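Local coordinates for protein single-stranded DNA specific exonuclease RecJ (Thermus thermophilus, PDB 2ZXR) that degrades single-stranded DNA as a metal-dependent exonuclease that works in the 5' to 3' direction and shows no detectable activity on single-stranded RNA, at residues D336-P341 against V362-G367; L356-L361 against V369-P374. All blocks are in the same frame, centred on the assembly; numbering follows the deposited sequence.

Contact 1 (D336-P341 against V362-G367); sequences DPEGHP and VAQGKG
The methyl of A363 lies against two carbonyl oxygens of the 336-341 loop, its CB 3.2 Å from D336 O and 3.5 Å from G339 O. A side chain this small suits so narrow a place, and G339, with no side chain at all, lets the methyl approach on one flank and the D336 carboxylate on another. The loop bends as a type I turn from D336 to G339, closed by G339 N to D336 O at 2.8 Å; P337, with its constrained phi, fits the second position. The facing segment reverses through a type I' turn, A363 to K366, where G365 takes up a positive phi that glycine tolerates easily. Two backbone bonds join the segments: D336 N gives a straight bond to V362 O (2.9 Å, 164°), near the end of strand 359-363, and Q364 N, within the turn, a weak, bent one to P337 O. From the same turn Q364 lays its extended chain over the loop, CG 3.1 Å from P337 O, and the Q364 and P341 side chains cross at about a right angle. P341 CG comes within 3.8 Å of A363 O. The D336 bond prolongs the parallel pairing of strands 332-335 and 359-363, seen also between L334 and V362, while P341 leads into helix 341-355; D336 and H340 rest on helix 293-321, and G367 pairs with F400 of strand 397-401.

Contact 2 (L356-L361 against V369-P374); sequences LRPVFL and VRSLAP
L356, the first residue to leave helical geometry after helix 341-355, turns off with positive phi and brings CD1 to 4.4 Å from L372 CD1. L372 places CG between its backbone N and carbonyl carbon (chi1 75°), which carries its other methyl, CD2, to 3.7 Å from R357 C. The R357 guanidinium leads away to a salt bridge with D423. At P358 the ring crosses the L372 side chain at about a right angle, and P358 CB lies 3.6 Å from S371 OG, a hydroxyl hydrogen-bonded to I375 O. From V359 onward the two segments form the arms of an antiparallel beta hairpin in the DHHA1 domain. V359 and R370 are a hydrogen-bonded pair: V359 N to R370 O is short and almost linear (2.7 Å, 176°), and R370 N returns a bond to V359 O at 2.9 Å. The V359 isopropyl group, on the same face as R370, suitably packs on apolar I351 of helix 341-355. F360 and V369 follow as a non-hydrogen-bonded pair, side by side against helix 377-383. V369 CG1 makes a CH-pi contact over one F360 ring face, toward the rim, 4.0 Å from the centroid, while V369 CG2 approaches F360 CD2 at 3.5 Å.

In the fold
Contacts 1 and 2 lie on the same hairpin, strands 359-363 and 366-370, with centres about 17 Å apart: contact 1 includes its turn, contact 2 the open ends of its arms. Helix 341-355 joins the first segments of both, completing a beta-alpha-beta crossover from strand 332-335 to the parallel strand 359-363, all within the DHHA1 domain. Contact 1 lies away from the metal-binding residues. Contact 2 lies nearer to them: the side chain of R370 is about 10 Å from that of D82, which binds the first of two manganese ions when that metal is present, and about 13 Å from the magnesium ion held by D84, D136, H160, H161 and D221.

Contact 1 (D336-P341 against V362-G367)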
ATOM      1  N   ASP A 336     -30.610  -6.434  -1.801  1.00 27.27           N
ATOM      2  CA  ASP A 336     -31.016  -5.757  -3.020  1.00 28.72           C
ATOM      3  C   ASP A 336     -31.445  -6.885  -3.951  1.00 29.19           C
ATOM      4  O   ASP A 336     -30.668  -7.365  -4.787  1.00 28.58           O
ATOM      5  CB  ASP A 336     -29.858  -4.942  -3.602  1.00 30.10           C
ATOM      6  CG  ASP A 336     -30.254  -4.194  -4.851  1.00 30.75           C
ATOM      7  OD1 ASP A 336     -31.466  -4.127  -5.144  1.00 31.38           O
ATOM      8  OD2 ASP A 336     -29.359  -3.677  -5.543  1.00 32.00           O
ATOM      9  N   PRO A 337     -32.707  -7.324  -3.802  1.00 29.64           N
ATOM     10  CA  PRO A 337     -33.347  -8.402  -4.554  1.00 30.67           C
ATOM     11  C   PRO A 337     -32.936  -8.579  -6.004  1.00 31.25           C
ATOM     12  O   PRO A 337     -32.591  -9.681  -6.413  1.00 31.59           O
ATOM     13  CB  PRO A 337     -34.832  -8.082  -4.418  1.00 31.00           C
ATOM     14  CG  PRO A 337     -34.903  -7.459  -3.051  1.00 30.95           C
ATOM     15  CD  PRO A 337     -33.734  -6.507  -3.126  1.00 29.63           C
ATOM     16  N   GLU A 338     -32.980  -7.500  -6.778  1.00 31.52           N
ATOM     17  CA  GLU A 338     -32.644  -7.590  -8.188  1.00 32.11           C
ATOM     18  C   GLU A 338     -31.248  -7.089  -8.549  1.00 31.28           C
ATOM     19  O   GLU A 338     -30.961  -6.875  -9.724  1.00 30.68           O
ATOM     20  CB  GLU A 338     -33.679  -6.832  -9.013  1.00 34.70           C
ATOM     21  CG  GLU A 338     -35.072  -7.452  -9.004  1.00 39.30           C
ATOM     22  CD  GLU A 338     -35.081  -8.909  -9.437  1.00 41.66           C
ATOM     23  OE1 GLU A 338     -34.622  -9.215 -10.569  1.00 42.50           O
ATOM     24  OE2 GLU A 338     -35.553  -9.753  -8.635  1.00 43.16           O
ATOM     25  N   GLY A 339     -30.392  -6.900  -7.546  1.00 30.07           N
ATOM     26  CA  GLY A 339     -29.044  -6.428  -7.809  1.00 29.68           C
ATOM     27  C   GLY A 339     -28.272  -7.427  -8.652  1.00 29.30           C
ATOM     28  O   GLY A 339     -28.580  -8.618  -8.633  1.00 28.75           O
ATOM     29  N   HIS A 340     -27.286  -6.950  -9.408  1.00 28.54           N
ATOM     30  CA  HIS A 340     -26.473  -7.827 -10.246  1.00 29.02           C
ATOM     31  C   HIS A 340     -25.326  -8.405  -9.383  1.00 28.63           C
ATOM     32  O   HIS A 340     -24.525  -7.674  -8.830  1.00 28.25           O
ATOM     33  CB  HIS A 340     -25.930  -7.026 -11.449  1.00 30.57           C
ATOM     34  CG  HIS A 340     -25.316  -7.876 -12.522  1.00 32.85           C
ATOM     35  ND1 HIS A 340     -25.531  -7.646 -13.868  1.00 33.81           N
ATOM     36  CD2 HIS A 340     -24.522  -8.973 -12.451  1.00 33.08           C
ATOM     37  CE1 HIS A 340     -24.903  -8.569 -14.579  1.00 33.19           C
ATOM     38  NE2 HIS A 340     -24.285  -9.387 -13.744  1.00 34.87           N
ATOM     39  N   PRO A 341     -25.256  -9.737  -9.238  1.00 29.59           N
ATOM     40  CA  PRO A 341     -24.187 -10.335  -8.419  1.00 30.18           C
ATOM     41  C   PRO A 341     -22.779 -10.013  -8.896  1.00 29.61           C
ATOM     42  O   PRO A 341     -21.829 -10.064  -8.117  1.00 30.41           O
ATOM     43  CB  PRO A 341     -24.517 -11.832  -8.469  1.00 30.52           C
ATOM     44  CG  PRO A 341     -26.044 -11.802  -8.531  1.00 30.12           C
ATOM     45  CD  PRO A 341     -26.239 -10.764  -9.620  1.00 30.35           C
ATOM     46  N   VAL A 362     -26.574  -8.976  -0.221  1.00 21.10           N
ATOM     47  CA  VAL A 362     -27.271 -10.128  -0.786  1.00 21.14           C
ATOM     48  C   VAL A 362     -28.042  -9.616  -1.980  1.00 21.28           C
ATOM     49  O   VAL A 362     -28.683  -8.573  -1.894  1.00 22.49           O
ATOM     50  CB  VAL A 362     -28.287 -10.714   0.209  1.00 21.58           C
ATOM     51  CG1 VAL A 362     -29.072 -11.854  -0.457  1.00 20.37           C
ATOM     52  CG2 VAL A 362     -27.576 -11.214   1.447  1.00 22.44           C
ATOM     53  N   ALA A 363     -27.966 -10.317  -3.098  1.00 22.01           N
ATOM     54  CA  ALA A 363     -28.704  -9.910  -4.303  1.00 23.04           C
ATOM     55  C   ALA A 363     -29.002 -11.171  -5.049  1.00 23.30           C
ATOM     56  O   ALA A 363     -28.097 -11.962  -5.305  1.00 23.22           O
ATOM     57  CB  ALA A 363     -27.881  -8.984  -5.183  1.00 21.87           C
ATOM     58  N   GLN A 364     -30.271 -11.375  -5.379  1.00 24.55           N
ATOM     59  CA  GLN A 364     -30.669 -12.571  -6.108  1.00 26.15           C
ATOM     60  C   GLN A 364     -30.175 -13.856  -5.419  1.00 26.65           C
ATOM     61  O   GLN A 364     -29.776 -14.822  -6.073  1.00 27.46           O
ATOM     62  CB  GLN A 364     -30.153 -12.476  -7.564  1.00 27.41           C
ATOM     63  CG  GLN A 364     -30.781 -11.271  -8.287  1.00 28.97           C
ATOM     64  CD  GLN A 364     -30.496 -11.231  -9.778  1.00 31.43           C
ATOM     65  OE1 GLN A 364     -29.512 -10.629 -10.228  1.00 31.89           O
ATOM     66  NE2 GLN A 364     -31.360 -11.866 -10.554  1.00 31.26           N
ATOM     67  N   GLY A 365     -30.198 -13.858  -4.094  1.00 26.81           N
ATOM     68  CA  GLY A 365     -29.795 -15.040  -3.359  1.00 27.87           C
ATOM     69  C   GLY A 365     -28.309 -15.313  -3.282  1.00 27.88           C
ATOM     70  O   GLY A 365     -27.882 -16.332  -2.725  1.00 27.35           O
ATOM     71  N   LYS A 366     -27.509 -14.438  -3.872  1.00 27.77           N
ATOM     72  CA  LYS A 366     -26.066 -14.617  -3.791  1.00 28.24           C
ATOM     73  C   LYS A 366     -25.587 -13.604  -2.782  1.00 27.22           C
ATOM     74  O   LYS A 366     -26.147 -12.519  -2.671  1.00 28.31           O
ATOM     75  CB  LYS A 366     -25.408 -14.396  -5.153  1.00 29.02           C
ATOM     76  CG  LYS A 366     -25.902 -15.387  -6.216  1.00 31.57           C
ATOM     77  CD  LYS A 366     -25.838 -16.820  -5.682  1.00 34.27           C
ATOM     78  CE  LYS A 366     -26.117 -17.866  -6.774  1.00 37.16           C
ATOM     79  NZ  LYS A 366     -24.987 -17.964  -7.767  1.00 39.83           N
ATOM     80  N   GLY A 367     -24.567 -13.957  -2.018  1.00 26.86           N
ATOM     81  CA  GLY A 367     -24.087 -13.022  -1.022  1.00 26.04           C
ATOM     82  C   GLY A 367     -22.601 -12.737  -1.101  1.00 25.65           C
ATOM     83  O   GLY A 367     -21.800 -13.607  -1.450  1.00 24.25           O
TER

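Contact 2 (L356-L361 against V369-P374)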
ATOM      1  N   LEU A 356     -15.921   2.045   7.137  1.00 31.83           N
ATOM      2  CA  LEU A 356     -15.005   1.369   8.050  1.00 31.82           C
ATOM      3  C   LEU A 356     -15.761   0.315   8.874  1.00 31.11           C
ATOM      4  O   LEU A 356     -15.566   0.192  10.084  1.00 30.94           O
ATOM      5  CB  LEU A 356     -14.334   2.387   8.972  1.00 32.29           C
ATOM      6  CG  LEU A 356     -12.825   2.600   8.767  1.00 33.03           C
ATOM      7  CD1 LEU A 356     -12.432   2.499   7.287  1.00 30.88           C
ATOM      8  CD2 LEU A 356     -12.445   3.943   9.357  1.00 30.93           C
ATOM      9  N   ARG A 357     -16.632  -0.439   8.201  1.00 29.95           N
ATOM     10  CA  ARG A 357     -17.419  -1.496   8.835  1.00 28.19           C
ATOM     11  C   ARG A 357     -17.511  -2.706   7.901  1.00 27.58           C
ATOM     12  O   ARG A 357     -17.432  -2.576   6.681  1.00 26.16           O
ATOM     13  CB  ARG A 357     -18.845  -1.023   9.114  1.00 28.16           C
ATOM     14  CG  ARG A 357     -18.998   0.111  10.093  1.00 29.41           C
ATOM     15  CD  ARG A 357     -18.590  -0.310  11.470  1.00 30.15           C
ATOM     16  NE  ARG A 357     -18.791   0.781  12.410  1.00 34.41           N
ATOM     17  CZ  ARG A 357     -18.542   0.697  13.711  1.00 34.38           C
ATOM     18  NH1 ARG A 357     -18.085  -0.440  14.222  1.00 34.43           N
ATOM     19  NH2 ARG A 357     -18.731   1.754  14.487  1.00 35.42           N
ATOM     20  N   PRO A 358     -17.682  -3.905   8.472  1.00 26.92           N
ATOM     21  CA  PRO A 358     -17.795  -5.106   7.643  1.00 25.83           C
ATOM     22  C   PRO A 358     -19.072  -4.906   6.810  1.00 25.64           C
ATOM     23  O   PRO A 358     -20.039  -4.291   7.293  1.00 24.99           O
ATOM     24  CB  PRO A 358     -17.948  -6.224   8.673  1.00 27.17           C
ATOM     25  CG  PRO A 358     -17.304  -5.672   9.911  1.00 27.87           C
ATOM     26  CD  PRO A 358     -17.727  -4.232   9.908  1.00 27.48           C
ATOM     27  N   VAL A 359     -19.087  -5.382   5.568  1.00 23.99           N
ATOM     28  CA  VAL A 359     -20.278  -5.217   4.749  1.00 23.19           C
ATOM     29  C   VAL A 359     -20.673  -6.548   4.152  1.00 23.40           C
ATOM     30  O   VAL A 359     -19.830  -7.313   3.661  1.00 22.77           O
ATOM     31  CB  VAL A 359     -20.066  -4.152   3.629  1.00 24.17           C
ATOM     32  CG1 VAL A 359     -21.304  -4.056   2.711  1.00 23.24           C
ATOM     33  CG2 VAL A 359     -19.821  -2.792   4.272  1.00 23.70           C
ATOM     34  N   PHE A 360     -21.970  -6.829   4.255  1.00 22.93           N
ATOM     35  CA  PHE A 360     -22.596  -8.040   3.756  1.00 21.11           C
ATOM     36  C   PHE A 360     -23.718  -7.576   2.824  1.00 21.47           C
ATOM     37  O   PHE A 360     -24.599  -6.820   3.237  1.00 21.56           O
ATOM     38  CB  PHE A 360     -23.241  -8.844   4.898  1.00 20.97           C
ATOM     39  CG  PHE A 360     -22.289  -9.256   5.980  1.00 18.67           C
ATOM     40  CD1 PHE A 360     -21.718  -8.303   6.831  1.00 18.77           C
ATOM     41  CD2 PHE A 360     -21.938 -10.585   6.130  1.00 16.99           C
ATOM     42  CE1 PHE A 360     -20.798  -8.679   7.819  1.00 16.79           C
ATOM     43  CE2 PHE A 360     -21.025 -10.970   7.101  1.00 19.04           C
ATOM     44  CZ  PHE A 360     -20.452 -10.014   7.947  1.00 18.42           C
ATOM     45  N   LEU A 361     -23.694  -8.042   1.584  1.00 20.18           N
ATOM     46  CA  LEU A 361     -24.707  -7.695   0.594  1.00 20.27           C
ATOM     47  C   LEU A 361     -25.268  -8.981   0.019  1.00 20.65           C
ATOM     48  O   LEU A 361     -24.522  -9.964  -0.206  1.00 20.48           O
ATOM     49  CB  LEU A 361     -24.076  -6.891  -0.554  1.00 21.14           C
ATOM     50  CG  LEU A 361     -24.086  -5.359  -0.521  1.00 22.14           C
ATOM     51  CD1 LEU A 361     -24.014  -4.828   0.896  1.00 21.21           C
ATOM     52  CD2 LEU A 361     -22.957  -4.842  -1.421  1.00 19.44           C
ATOM     53  N   VAL A 369     -19.281 -10.625   0.987  1.00 23.97           N
ATOM     54  CA  VAL A 369     -18.828 -10.000   2.222  1.00 22.96           C
ATOM     55  C   VAL A 369     -17.453  -9.354   2.024  1.00 23.50           C
ATOM     56  O   VAL A 369     -16.592  -9.930   1.367  1.00 23.70           O
ATOM     57  CB  VAL A 369     -18.615 -11.034   3.365  1.00 24.21           C
ATOM     58  CG1 VAL A 369     -18.240 -10.292   4.642  1.00 24.19           C
ATOM     59  CG2 VAL A 369     -19.879 -11.893   3.591  1.00 24.74           C
ATOM     60  N   ARG A 370     -17.271  -8.156   2.575  1.00 22.68           N
ATOM     61  CA  ARG A 370     -15.989  -7.479   2.588  1.00 22.76           C
ATOM     62  C   ARG A 370     -15.881  -7.101   4.044  1.00 23.63           C
ATOM     63  O   ARG A 370     -16.829  -6.568   4.625  1.00 23.70           O
ATOM     64  CB  ARG A 370     -15.959  -6.210   1.704  1.00 21.88           C
ATOM     65  CG  ARG A 370     -15.971  -6.503   0.186  1.00 19.74           C
ATOM     66  CD  ARG A 370     -14.741  -7.318  -0.268  1.00 21.49           C
ATOM     67  NE  ARG A 370     -14.809  -7.704  -1.685  1.00 22.27           N
ATOM     68  CZ  ARG A 370     -15.507  -8.738  -2.165  1.00 24.02           C
ATOM     69  NH1 ARG A 370     -16.215  -9.538  -1.355  1.00 23.17           N
ATOM     70  NH2 ARG A 370     -15.521  -8.965  -3.474  1.00 24.25           N
ATOM     71  N   SER A 371     -14.744  -7.394   4.650  1.00 23.63           N
ATOM     72  CA  SER A 371     -14.559  -7.070   6.044  1.00 24.94           C
ATOM     73  C   SER A 371     -13.162  -6.514   6.283  1.00 26.14           C
ATOM     74  O   SER A 371     -12.340  -6.423   5.360  1.00 24.82           O
ATOM     75  CB  SER A 371     -14.770  -8.320   6.908  1.00 25.54           C
ATOM     76  OG  SER A 371     -14.844  -7.980   8.292  1.00 27.37           O
ATOM     77  N   LEU A 372     -12.899  -6.154   7.537  1.00 26.36           N
ATOM     78  CA  LEU A 372     -11.610  -5.588   7.919  1.00 28.06           C
ATOM     79  C   LEU A 372     -11.436  -5.747   9.408  1.00 29.48           C
ATOM     80  O   LEU A 372     -12.260  -6.346  10.088  1.00 29.35           O
ATOM     81  CB  LEU A 372     -11.593  -4.078   7.653  1.00 25.96           C
ATOM     82  CG  LEU A 372     -12.391  -3.199   8.642  1.00 26.24           C
ATOM     83  CD1 LEU A 372     -12.134  -1.712   8.338  1.00 25.23           C
ATOM     84  CD2 LEU A 372     -13.909  -3.478   8.545  1.00 25.00           C
ATOM     85  N   ALA A 373     -10.341  -5.174   9.888  1.00 31.37           N
ATOM     86  CA  ALA A 373     -10.045  -5.075  11.312  1.00 32.78           C
ATOM     87  C   ALA A 373     -10.024  -6.356  12.079  1.00 34.77           C
ATOM     88  O   ALA A 373      -9.345  -7.311  11.659  1.00 38.00           O
ATOM     89  CB  ALA A 373     -11.012  -4.128  11.920  1.00 30.13           C
ATOM     90  N   PRO A 374     -10.731  -6.417  13.229  1.00 34.09           N
ATOM     91  CA  PRO A 374     -10.604  -7.732  13.843  1.00 34.19           C
ATOM     92  C   PRO A 374     -11.772  -8.615  13.437  1.00 34.20           C
ATOM     93  O   PRO A 374     -12.016  -9.641  14.055  1.00 35.01           O
ATOM     94  CB  PRO A 374     -10.618  -7.408  15.325  1.00 34.25           C
ATOM     95  CG  PRO A 374     -11.656  -6.324  15.393  1.00 34.39           C
ATOM     96  CD  PRO A 374     -11.279  -5.448  14.206  1.00 34.62           C
TER